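Local coordinates for putative uncharacterized protein (Mycobacterium tuberculosis, PDB 2Z99) that probably takes part in chromosome segregation and condensation during cell division, as a two-winged-helix ScpB subunit acting with partner proteins, at residues K50-A55 and E72-Y77; R133-L136 and L140-E143; A102-A107 and A122-N127; A35-T40 and Y45-K50. All coordinates share one frame; numbering follows the deposited sequence.

Contact 1 (K50-A55 and E72-Y77)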
loop_
_atom_site.group_PDB
_atom_site.type_symbol
_atom_site.label_atom_id
_atom_site.label_comp_id
_atom_site.label_asym_id
_atom_site.label_seq_id
_atom_site.Cartn_x
_atom_site.Cartn_y
_atom_site.Cartn_z
ATOM N N LYS A 50 13.285 -17.692 6.543
ATOM C CA LYS A 50 13.687 -16.750 5.511
ATOM C C LYS A 50 13.306 -15.303 5.840
ATOM O O LYS A 50 14.110 -14.370 5.667
ATOM C CB LYS A 50 13.049 -17.157 4.190
ATOM C CG LYS A 50 13.343 -16.203 3.062
ATOM C CD LYS A 50 14.143 -16.884 1.976
ATOM C CE LYS A 50 15.553 -17.180 2.425
ATOM N NZ LYS A 50 16.355 -15.933 2.423
ATOM N N LEU A 51 12.078 -15.122 6.318
ATOM C CA LEU A 51 11.585 -13.798 6.657
ATOM C C LEU A 51 12.435 -13.195 7.760
ATOM O O LEU A 51 12.727 -11.995 7.742
ATOM C CB LEU A 51 10.119 -13.889 7.078
ATOM C CG LEU A 51 9.134 -14.217 5.947
ATOM C CD1 LEU A 51 7.830 -14.726 6.516
ATOM C CD2 LEU A 51 8.896 -12.971 5.094
ATOM N N GLN A 52 12.858 -14.022 8.710
ATOM C CA GLN A 52 13.674 -13.517 9.804
ATOM C C GLN A 52 15.096 -13.235 9.335
ATOM O O GLN A 52 15.807 -12.417 9.920
ATOM C CB GLN A 52 13.679 -14.503 10.969
ATOM C CG GLN A 52 12.924 -13.994 12.196
ATOM C CD GLN A 52 13.514 -12.705 12.765
ATOM O OE1 GLN A 52 14.668 -12.674 13.205
ATOM N NE2 GLN A 52 12.722 -11.634 12.753
ATOM N N LEU A 53 15.513 -13.911 8.272
ATOM C CA LEU A 53 16.848 -13.673 7.737
ATOM C C LEU A 53 16.798 -12.392 6.887
ATOM O O LEU A 53 17.717 -11.562 6.931
ATOM C CB LEU A 53 17.313 -14.866 6.899
ATOM C CG LEU A 53 18.653 -14.637 6.187
ATOM C CD1 LEU A 53 19.706 -14.239 7.201
ATOM C CD2 LEU A 53 19.065 -15.893 5.434
ATOM N N MET A 54 15.722 -12.232 6.119
ATOM C CA MET A 54 15.543 -11.026 5.310
ATOM C C MET A 54 15.386 -9.833 6.254
ATOM O O MET A 54 15.868 -8.744 5.968
ATOM C CB MET A 54 14.301 -11.150 4.430
ATOM C CG MET A 54 14.400 -12.251 3.406
ATOM S SD MET A 54 12.860 -12.530 2.548
ATOM C CE MET A 54 12.579 -10.830 1.868
ATOM N N ALA A 55 14.715 -10.033 7.387
ATOM C CA ALA A 55 14.552 -8.940 8.342
ATOM C C ALA A 55 15.899 -8.644 8.972
ATOM O O ALA A 55 16.205 -7.492 9.263
ATOM C CB ALA A 55 13.537 -9.303 9.425
ATOM N N GLU A 72 -0.497 -10.339 13.799
ATOM C CA GLU A 72 -1.231 -10.426 12.545
ATOM C C GLU A 72 -0.363 -11.034 11.441
ATOM O O GLU A 72 -0.848 -11.296 10.336
ATOM C CB GLU A 72 -1.678 -9.036 12.090
ATOM C CG GLU A 72 -2.819 -8.404 12.865
ATOM C CD GLU A 72 -3.089 -6.980 12.400
ATOM O OE1 GLU A 72 -2.315 -6.078 12.790
ATOM O OE2 GLU A 72 -4.053 -6.765 11.631
ATOM N N GLY A 73 0.919 -11.236 11.734
ATOM C CA GLY A 73 1.830 -11.794 10.744
ATOM C C GLY A 73 3.045 -10.930 10.424
ATOM O O GLY A 73 3.540 -10.199 11.290
ATOM N N TRP A 74 3.525 -11.013 9.181
ATOM C CA TRP A 74 4.697 -10.250 8.743
ATOM C C TRP A 74 4.315 -9.109 7.806
ATOM O O TRP A 74 3.392 -9.240 6.993
ATOM C CB TRP A 74 5.700 -11.147 8.008
ATOM C CG TRP A 74 6.444 -12.125 8.860
ATOM C CD1 TRP A 74 6.035 -13.380 9.222
ATOM C CD2 TRP A 74 7.733 -11.933 9.464
ATOM N NE1 TRP A 74 6.992 -13.980 10.015
ATOM C CE2 TRP A 74 8.043 -13.114 10.177
ATOM C CE3 TRP A 74 8.654 -10.880 9.471
ATOM C CZ2 TRP A 74 9.232 -13.272 10.885
ATOM C CZ3 TRP A 74 9.847 -11.038 10.184
ATOM C CH2 TRP A 74 10.121 -12.226 10.877
ATOM N N ARG A 75 5.058 -8.007 7.890
ATOM C CA ARG A 75 4.781 -6.844 7.057
ATOM C C ARG A 75 5.981 -5.903 6.986
ATOM O O ARG A 75 6.729 -5.778 7.945
ATOM C CB ARG A 75 3.571 -6.106 7.640
ATOM C CG ARG A 75 3.098 -4.881 6.882
ATOM C CD ARG A 75 1.944 -4.207 7.640
ATOM N NE ARG A 75 1.211 -3.273 6.788
ATOM C CZ ARG A 75 0.129 -2.581 7.148
ATOM N NH1 ARG A 75 -0.392 -2.690 8.374
ATOM N NH2 ARG A 75 -0.444 -1.779 6.258
ATOM N N MET A 76 6.170 -5.250 5.843
ATOM C CA MET A 76 7.264 -4.291 5.699
ATOM C C MET A 76 6.839 -2.934 6.261
ATOM O O MET A 76 5.822 -2.375 5.844
ATOM C CB MET A 76 7.642 -4.112 4.232
ATOM C CG MET A 76 8.180 -5.354 3.586
ATOM S SD MET A 76 9.096 -4.997 2.118
ATOM C CE MET A 76 7.806 -5.062 0.916
ATOM N N TYR A 77 7.613 -2.414 7.207
ATOM C CA TYR A 77 7.339 -1.122 7.822
ATOM C C TYR A 77 8.458 -0.122 7.523
ATOM O O TYR A 77 9.539 -0.481 7.052
ATOM C CB TYR A 77 7.242 -1.248 9.349
ATOM C CG TYR A 77 6.116 -2.117 9.847
ATOM C CD1 TYR A 77 6.034 -3.458 9.480
ATOM C CD2 TYR A 77 5.109 -1.591 10.659
ATOM C CE1 TYR A 77 4.976 -4.258 9.900
ATOM C CE2 TYR A 77 4.041 -2.383 11.089
ATOM C CZ TYR A 77 3.979 -3.715 10.703
ATOM O OH TYR A 77 2.918 -4.500 11.092
#

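Contact 2 (R133-L136 and L140-E143)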
loop_
_atom_site.group_PDB
_atom_site.type_symbol
_atom_site.label_atom_id
_atom_site.label_comp_id
_atom_site.label_asym_id
_atom_site.label_seq_id
_atom_site.Cartn_x
_atom_site.Cartn_y
_atom_site.Cartn_z
ATOM N N ARG A 133 -7.464 34.372 1.904
ATOM C CA ARG A 133 -7.461 33.359 2.945
ATOM C C ARG A 133 -6.300 32.386 2.765
ATOM O O ARG A 133 -5.466 32.247 3.660
ATOM C CB ARG A 133 -8.769 32.583 2.905
ATOM C CG ARG A 133 -8.998 31.658 4.077
ATOM C CD ARG A 133 -10.132 30.691 3.777
ATOM N NE ARG A 133 -11.273 31.374 3.177
ATOM C CZ ARG A 133 -12.205 30.762 2.453
ATOM N NH1 ARG A 133 -12.135 29.451 2.244
ATOM N NH2 ARG A 133 -13.199 31.460 1.919
ATOM N N THR A 134 -6.238 31.709 1.618
ATOM C CA THR A 134 -5.167 30.745 1.412
ATOM C C THR A 134 -3.804 31.423 1.523
ATOM O O THR A 134 -2.915 30.914 2.193
ATOM C CB THR A 134 -5.285 29.991 0.045
ATOM O OG1 THR A 134 -5.011 30.889 -1.032
ATOM C CG2 THR A 134 -6.676 29.407 -0.133
ATOM N N LEU A 135 -3.639 32.576 0.885
ATOM C CA LEU A 135 -2.371 33.293 0.968
ATOM C C LEU A 135 -2.010 33.552 2.422
ATOM O O LEU A 135 -0.838 33.515 2.789
ATOM C CB LEU A 135 -2.445 34.626 0.232
ATOM C CG LEU A 135 -2.379 34.601 -1.288
ATOM C CD1 LEU A 135 -2.391 36.022 -1.793
ATOM C CD2 LEU A 135 -1.121 33.893 -1.738
ATOM N N LEU A 136 -3.020 33.825 3.244
ATOM C CA LEU A 136 -2.798 34.079 4.663
ATOM C C LEU A 136 -2.405 32.797 5.393
ATOM O O LEU A 136 -1.378 32.752 6.071
ATOM C CB LEU A 136 -4.055 34.658 5.308
ATOM C CG LEU A 136 -4.476 36.064 4.873
ATOM C CD1 LEU A 136 -5.779 36.425 5.555
ATOM C CD2 LEU A 136 -3.385 37.065 5.213
ATOM N N LEU A 140 2.057 33.511 3.234
ATOM C CA LEU A 140 2.714 34.295 2.192
ATOM C C LEU A 140 2.493 35.797 2.394
ATOM O O LEU A 140 3.261 36.625 1.899
ATOM C CB LEU A 140 2.224 33.875 0.804
ATOM C CG LEU A 140 2.877 32.629 0.205
ATOM C CD1 LEU A 140 4.388 32.686 0.424
ATOM C CD2 LEU A 140 2.301 31.399 0.856
ATOM N N ILE A 141 1.435 36.148 3.118
ATOM C CA ILE A 141 1.126 37.548 3.397
ATOM C C ILE A 141 0.540 37.579 4.784
ATOM O O ILE A 141 0.176 36.540 5.330
ATOM C CB ILE A 141 0.067 38.149 2.412
ATOM C CG1 ILE A 141 -1.283 37.443 2.608
ATOM C CG2 ILE A 141 0.573 38.053 0.971
ATOM C CD1 ILE A 141 -2.430 38.026 1.793
ATOM N N THR A 142 0.443 38.768 5.357
ATOM C CA THR A 142 -0.126 38.902 6.691
ATOM C C THR A 142 -0.604 40.314 6.952
ATOM O O THR A 142 -0.245 41.242 6.230
ATOM C CB THR A 142 0.897 38.537 7.773
ATOM O OG1 THR A 142 0.231 38.446 9.039
ATOM C CG2 THR A 142 1.993 39.596 7.852
ATOM N N GLU A 143 -1.420 40.470 7.986
ATOM C CA GLU A 143 -1.935 41.782 8.349
ATOM C C GLU A 143 -0.811 42.605 8.976
ATOM O O GLU A 143 -0.137 42.145 9.899
ATOM C CB GLU A 143 -3.106 41.655 9.337
ATOM C CG GLU A 143 -4.297 40.862 8.806
ATOM C CD GLU A 143 -4.224 39.381 9.146
ATOM O OE1 GLU A 143 -3.097 38.835 9.224
ATOM O OE2 GLU A 143 -5.298 38.756 9.322
HETATM O O HOH W 1 -0.217 34.854 7.556
#

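Contact 3 (A102-A107 and A122-N127)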
loop_
_atom_site.group_PDB
_atom_site.type_symbol
_atom_site.label_atom_id
_atom_site.label_comp_id
_atom_site.label_asym_id
_atom_site.label_seq_id
_atom_site.Cartn_x
_atom_site.Cartn_y
_atom_site.Cartn_z
ATOM N N ALA A 102 -4.233 33.179 -7.860
ATOM C CA ALA A 102 -3.591 33.393 -6.567
ATOM C C ALA A 102 -2.254 34.114 -6.717
ATOM O O ALA A 102 -2.015 35.114 -6.052
ATOM C CB ALA A 102 -3.389 32.066 -5.865
ATOM N N LEU A 103 -1.378 33.610 -7.580
ATOM C CA LEU A 103 -0.090 34.260 -7.772
ATOM C C LEU A 103 -0.324 35.713 -8.173
ATOM O O LEU A 103 0.356 36.632 -7.702
ATOM C CB LEU A 103 0.730 33.545 -8.855
ATOM C CG LEU A 103 1.434 32.215 -8.541
ATOM C CD1 LEU A 103 1.823 32.183 -7.066
ATOM C CD2 LEU A 103 0.536 31.037 -8.880
ATOM N N GLU A 104 -1.308 35.904 -9.042
ATOM C CA GLU A 104 -1.678 37.219 -9.529
ATOM C C GLU A 104 -1.928 38.151 -8.348
ATOM O O GLU A 104 -1.318 39.208 -8.244
ATOM C CB GLU A 104 -2.957 37.116 -10.357
ATOM C CG GLU A 104 -2.946 37.894 -11.661
ATOM C CD GLU A 104 -2.487 37.053 -12.839
ATOM O OE1 GLU A 104 -1.260 36.853 -12.985
ATOM O OE2 GLU A 104 -3.360 36.582 -13.609
ATOM N N THR A 105 -2.826 37.757 -7.454
ATOM C CA THR A 105 -3.142 38.595 -6.309
ATOM C C THR A 105 -2.000 38.663 -5.319
ATOM O O THR A 105 -1.893 39.619 -4.555
ATOM C CB THR A 105 -4.453 38.136 -5.594
ATOM O OG1 THR A 105 -4.280 38.188 -4.175
ATOM C CG2 THR A 105 -4.833 36.751 -6.004
ATOM N N LEU A 106 -1.134 37.660 -5.335
ATOM C CA LEU A 106 0.003 37.669 -4.428
ATOM C C LEU A 106 0.895 38.808 -4.900
ATOM O O LEU A 106 1.366 39.615 -4.102
ATOM C CB LEU A 106 0.775 36.350 -4.506
ATOM C CG LEU A 106 1.633 35.923 -3.307
ATOM C CD1 LEU A 106 2.726 35.015 -3.825
ATOM C CD2 LEU A 106 2.250 37.115 -2.592
ATOM N N ALA A 107 1.104 38.866 -6.212
ATOM C CA ALA A 107 1.936 39.893 -6.831
ATOM C C ALA A 107 1.407 41.287 -6.530
ATOM O O ALA A 107 2.182 42.222 -6.301
ATOM C CB ALA A 107 1.998 39.679 -8.327
ATOM N N ALA A 122 -10.151 45.599 -6.087
ATOM C CA ALA A 122 -10.358 46.518 -7.194
ATOM C C ALA A 122 -9.337 46.280 -8.297
ATOM O O ALA A 122 -9.701 46.121 -9.467
ATOM C CB ALA A 122 -10.281 47.955 -6.711
ATOM N N VAL A 123 -8.063 46.251 -7.925
ATOM C CA VAL A 123 -6.990 46.020 -8.887
ATOM C C VAL A 123 -7.151 44.700 -9.638
ATOM O O VAL A 123 -6.804 44.611 -10.812
ATOM C CB VAL A 123 -5.609 46.042 -8.192
ATOM C CG1 VAL A 123 -4.526 45.497 -9.119
ATOM C CG2 VAL A 123 -5.273 47.459 -7.781
ATOM N N ARG A 124 -7.669 43.674 -8.974
ATOM C CA ARG A 124 -7.853 42.386 -9.630
ATOM C C ARG A 124 -9.177 42.380 -10.402
ATOM O O ARG A 124 -9.359 41.616 -11.355
ATOM C CB ARG A 124 -7.863 41.247 -8.605
ATOM C CG ARG A 124 -6.508 40.871 -7.999
ATOM C CD ARG A 124 -5.709 39.904 -8.871
ATOM N NE ARG A 124 -6.454 38.713 -9.316
ATOM C CZ ARG A 124 -7.095 37.856 -8.517
ATOM N NH1 ARG A 124 -7.107 38.035 -7.203
ATOM N NH2 ARG A 124 -7.717 36.802 -9.029
ATOM N N GLY A 125 -10.097 43.236 -9.972
ATOM C CA GLY A 125 -11.395 43.315 -10.612
ATOM C C GLY A 125 -12.317 42.185 -10.211
ATOM O O GLY A 125 -13.215 41.828 -10.964
ATOM N N VAL A 126 -12.115 41.625 -9.023
ATOM C CA VAL A 126 -12.946 40.519 -8.555
ATOM C C VAL A 126 -12.820 40.342 -7.042
ATOM O O VAL A 126 -11.919 40.893 -6.423
ATOM C CB VAL A 126 -12.522 39.175 -9.209
ATOM C CG1 VAL A 126 -12.728 39.207 -10.714
ATOM C CG2 VAL A 126 -11.064 38.903 -8.907
ATOM N N ASN A 127 -13.725 39.568 -6.450
ATOM C CA ASN A 127 -13.675 39.297 -5.020
ATOM C C ASN A 127 -12.416 38.444 -4.797
ATOM O O ASN A 127 -12.102 37.575 -5.612
ATOM C CB ASN A 127 -14.916 38.509 -4.602
ATOM C CG ASN A 127 -14.968 38.255 -3.115
ATOM O OD1 ASN A 127 -15.411 39.113 -2.348
ATOM N ND2 ASN A 127 -14.503 37.081 -2.690
#

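Contact 4 (A35-T40 and Y45-K50)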
loop_
_atom_site.group_PDB
_atom_site.type_symbol
_atom_site.label_atom_id
_atom_site.label_comp_id
_atom_site.label_asym_id
_atom_site.label_seq_id
_atom_site.Cartn_x
_atom_site.Cartn_y
_atom_site.Cartn_z
ATOM N N ALA A 35 0.420 -18.165 5.126
ATOM C CA ALA A 35 -0.177 -17.650 3.899
ATOM C C ALA A 35 0.901 -17.601 2.824
ATOM O O ALA A 35 0.694 -18.037 1.687
ATOM C CB ALA A 35 -0.746 -16.264 4.138
ATOM N N LEU A 36 2.055 -17.056 3.200
ATOM C CA LEU A 36 3.188 -16.953 2.290
ATOM C C LEU A 36 3.624 -18.369 1.917
ATOM O O LEU A 36 3.798 -18.689 0.740
ATOM C CB LEU A 36 4.324 -16.177 2.975
ATOM C CG LEU A 36 4.005 -14.682 3.148
ATOM C CD1 LEU A 36 5.061 -13.993 3.958
ATOM C CD2 LEU A 36 3.890 -14.037 1.785
ATOM N N ALA A 37 3.759 -19.222 2.928
ATOM C CA ALA A 37 4.152 -20.610 2.716
ATOM C C ALA A 37 3.235 -21.263 1.694
ATOM O O ALA A 37 3.686 -21.854 0.703
ATOM C CB ALA A 37 4.092 -21.368 4.035
ATOM N N ALA A 38 1.935 -21.152 1.929
ATOM C CA ALA A 38 0.967 -21.743 1.018
ATOM C C ALA A 38 1.087 -21.123 -0.367
ATOM O O ALA A 38 1.191 -21.830 -1.366
ATOM C CB ALA A 38 -0.452 -21.550 1.560
ATOM N N ALA A 39 1.082 -19.794 -0.419
ATOM C CA ALA A 39 1.171 -19.072 -1.686
ATOM C C ALA A 39 2.398 -19.479 -2.479
ATOM O O ALA A 39 2.361 -19.599 -3.707
ATOM C CB ALA A 39 1.209 -17.582 -1.425
ATOM N N THR A 40 3.488 -19.700 -1.762
ATOM C CA THR A 40 4.735 -20.063 -2.391
ATOM C C THR A 40 4.984 -21.571 -2.452
ATOM O O THR A 40 5.998 -22.022 -2.995
ATOM C CB THR A 40 5.869 -19.382 -1.667
ATOM O OG1 THR A 40 6.990 -19.300 -2.543
ATOM C CG2 THR A 40 6.233 -20.146 -0.407
ATOM N N TYR A 45 8.218 -23.639 8.030
ATOM C CA TYR A 45 9.452 -23.477 8.799
ATOM C C TYR A 45 10.533 -22.788 7.968
ATOM O O TYR A 45 11.366 -22.054 8.498
ATOM C CB TYR A 45 9.959 -24.843 9.299
ATOM C CG TYR A 45 10.757 -25.640 8.288
ATOM C CD1 TYR A 45 12.098 -25.346 8.051
ATOM C CD2 TYR A 45 10.153 -26.635 7.520
ATOM C CE1 TYR A 45 12.815 -26.009 7.071
ATOM C CE2 TYR A 45 10.860 -27.308 6.541
ATOM C CZ TYR A 45 12.195 -26.985 6.322
ATOM O OH TYR A 45 12.915 -27.641 5.349
ATOM N N ARG A 46 10.509 -23.053 6.663
ATOM C CA ARG A 46 11.460 -22.486 5.709
ATOM C C ARG A 46 11.149 -20.995 5.502
ATOM O O ARG A 46 12.037 -20.144 5.603
ATOM C CB ARG A 46 11.356 -23.259 4.386
ATOM C CG ARG A 46 12.265 -22.799 3.246
ATOM C CD ARG A 46 12.332 -23.905 2.196
ATOM N NE ARG A 46 12.752 -23.502 0.852
ATOM C CZ ARG A 46 13.858 -22.823 0.575
ATOM N NH1 ARG A 46 14.664 -22.450 1.557
ATOM N NH2 ARG A 46 14.175 -22.550 -0.687
ATOM N N VAL A 47 9.885 -20.684 5.225
ATOM C CA VAL A 47 9.462 -19.299 5.025
ATOM C C VAL A 47 9.726 -18.496 6.302
ATOM O O VAL A 47 10.360 -17.438 6.270
ATOM C CB VAL A 47 7.952 -19.242 4.662
ATOM C CG1 VAL A 47 7.478 -17.799 4.514
ATOM C CG2 VAL A 47 7.714 -19.996 3.377
ATOM N N ALA A 48 9.250 -19.011 7.430
ATOM C CA ALA A 48 9.440 -18.346 8.712
ATOM C C ALA A 48 10.894 -17.956 8.899
ATOM O O ALA A 48 11.208 -16.833 9.294
ATOM C CB ALA A 48 8.994 -19.270 9.868
ATOM N N ALA A 49 11.783 -18.899 8.635
ATOM C CA ALA A 49 13.212 -18.653 8.772
ATOM C C ALA A 49 13.701 -17.570 7.798
ATOM O O ALA A 49 14.454 -16.665 8.167
ATOM C CB ALA A 49 13.968 -19.948 8.513
ATOM N N LYS A 50 13.285 -17.692 6.543
ATOM C CA LYS A 50 13.687 -16.750 5.511
ATOM C C LYS A 50 13.306 -15.303 5.840
ATOM O O LYS A 50 14.110 -14.370 5.667
ATOM C CB LYS A 50 13.049 -17.157 4.190
ATOM C CG LYS A 50 13.343 -16.203 3.062
ATOM C CD LYS A 50 14.143 -16.884 1.976
ATOM C CE LYS A 50 15.553 -17.180 2.425
ATOM N NZ LYS A 50 16.355 -15.933 2.423
#

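Contact 1 (K50-A55 and E72-Y77)
The helix segment carrying L51 and the strand carrying W74 run nearly the same way, with their axes 22° apart and 10.7 Å apart at closest approach. L51 and W74 lie nearest across the gap, 8.0 Å between their CA atoms. The W74 indole reaches from the strand to the helix.

L51 covers one face of this ring. Its CB sits 3.7 Å above the ring plane, over the centre of the indole. Its CD1 lies over the five-membered ring, 3.6 Å from the centroid and 15° off the normal, which makes a CH-pi contact. The L51 and W74 side chains lie alongside one another, pointing opposite ways. On W74, CG stands beside the backbone N and anti to the carbonyl carbon (chi1 -71°), and this swings the indole out toward the helix.

Q52 comes to the rim of the six-membered ring, not to its face. Its chain bends at chi2 and brings NE2 within 3.3 Å of W74 CH2, with CG of Q52 close to the same atom. The Q52 side chain runs roughly perpendicular to that of W74. A55 adds one methyl, its CB 4.1 Å from W74 CZ3. The contact is therefore apolar in the main, with one amide at the ring edge.

Strand 73-78 pairs antiparallel with strand 65-70, and both W74 and A55 also pack on L67 there. The W74 ring meets that of H69, and its backbone bonds to V31. The contact thus ties helix 44-60 to the beta hairpin of the N-terminal winged-helix domain.

Contact 2 (R133-L136 and L140-E143)
L135 and L136, near the end of helix 129-137, meet L140, just before strand 141-146, and I141, its first residue. Facing CA atoms are only 5.3 Å apart for L135 and L140, so the chain has turned back sharply.

Backbone hydrogen bonds hold this turn. L140 N donates to L135 O at 2.9 Å. I141 N also points to L135 O, but this second bond is weak. One carbonyl oxygen thus takes two amides in succession. Water 1 bridges the next pair of carbonyls. It donates to L136 O and to I141 O, both at 2.8 Å, and so satisfies two carbonyls that could not bond to each other.

The apolar contact centres on the ethyl branch of I141. CG1 stands between the backbone N and the carbonyl carbon (chi1 65°), a crowded position that turns the branch toward the helix. There CD1 meets L135 CB at 3.7 Å. L136 reaches the same branch with CD2, which lies 3.4 Å from I141 CG1. That is tighter than usual carbon contact. L140 contributes less, its CB lying 4.2 Å from L135 CD2.

L135 and I141 both continue into L106 of helix 100-112, while L136 packs on F155 of the neighbouring strand. Three helices followed by an antiparallel hairpin are the winged-helix variant of the helix-turn-helix fold. Here the contact closes the turn that leads from the third helix, the recognition helix in DNA-binding relatives, into the first strand of the wing.

Contact 3 (A102-A107 and A122-N127)
This is a helix-to-helix packing contact, in which one long arginine side chain from the end of helix 117-124 lies against helix 100-112 in the C-terminal winged-helix domain. R124 carries it, and T105 and E104 receive it. The backbones come close here, 6.9 Å between the CA atoms of T105 and R124.

The R124 chain is kinked at chi2 (-84°) and chi3 (-50°), and runs out to helix 100-112 with its guanidinium beside T105. Its CD rests 3.9 Å from T105 CA. NE lies 4.0 Å from E104 CB. The side chains of T105 and R124 cross obliquely. The model brings T105 CG2 too close to R124 NH1, so the fine detail at that point is doubtful. Within its own segment, R124 has V126 CG2 3.9 Å above its guanidinium plane, toward the rim. G125, with positive phi, ends the helix as the C-prime residue of a Schellman motif and redirects the chain so that V126 can reach that place. R124 also packs on A101, and T105 touches V131 and L135 of helix 129-137.

The contact is van der Waals packing, of CD and of the guanidinium, against the T105 and E104 side of the helix. E104 and R124 form no salt bridge. The E104 carboxylate turns off from the arginine, with OE2 5.7 Å from R124 NE. Opposite charges at that range would probably give a mild attraction.

Contact 4 (A35-T40 and Y45-K50)
The contact belongs to the helix-turn-helix of the N-terminal winged-helix domain, where helix 33-40 meets helix 44-60 after a short turn. V47 of the later helix packs against L36, A37 and T40 of the earlier one. The two axes make an angle of 118° and approach to 9.0 Å.

V47 does the work with its two methyls. CG1 stands anti to the backbone N (chi1 177°) and meets L36 CB at 3.9 Å. CG2, on the other branch, goes to A37. It lies 3.7 Å from A37 CA and 3.9 Å from A37 CB, so it presses on the backbone as well as on the methyl. The small alanine lets the helices come close, with 5.9 Å between the CA atoms of A37 and V47. T40 adds its methyl, with CG2 4.1 Å from V47 CG2. The four residues that touch are all buried, and every contact between them is apolar.

Helix 13-26 joins this core, with L23 on L36 and L16 on T40. Helix 33-40 also packs on the second subunit: L89 of that chain touches A35 and A39, and its Y85 touches T40. The contact is thus bordered by helix 13-26 of its own domain and by the second subunit.

How the contacts relate
The four contacts fall into two groups, one in each winged-helix domain, on opposite sides of the chain's centre. Contacts 4 and 1 share K50 and helix 44-60, and their centres are 10 Å apart. They meet where L51 CD1 lies 3.8 Å from L36 CD1, so one apolar core runs from the helix pair to the hairpin. Contacts 3 and 2 are 13 Å apart between centres and meet through L135 CD2 and L106 CG, 3.8 Å apart. The groups do not touch: the nearest atoms of contacts 1 and 2 are about 32 Å apart. Both contacts of the N-terminal group also touch the second subunit.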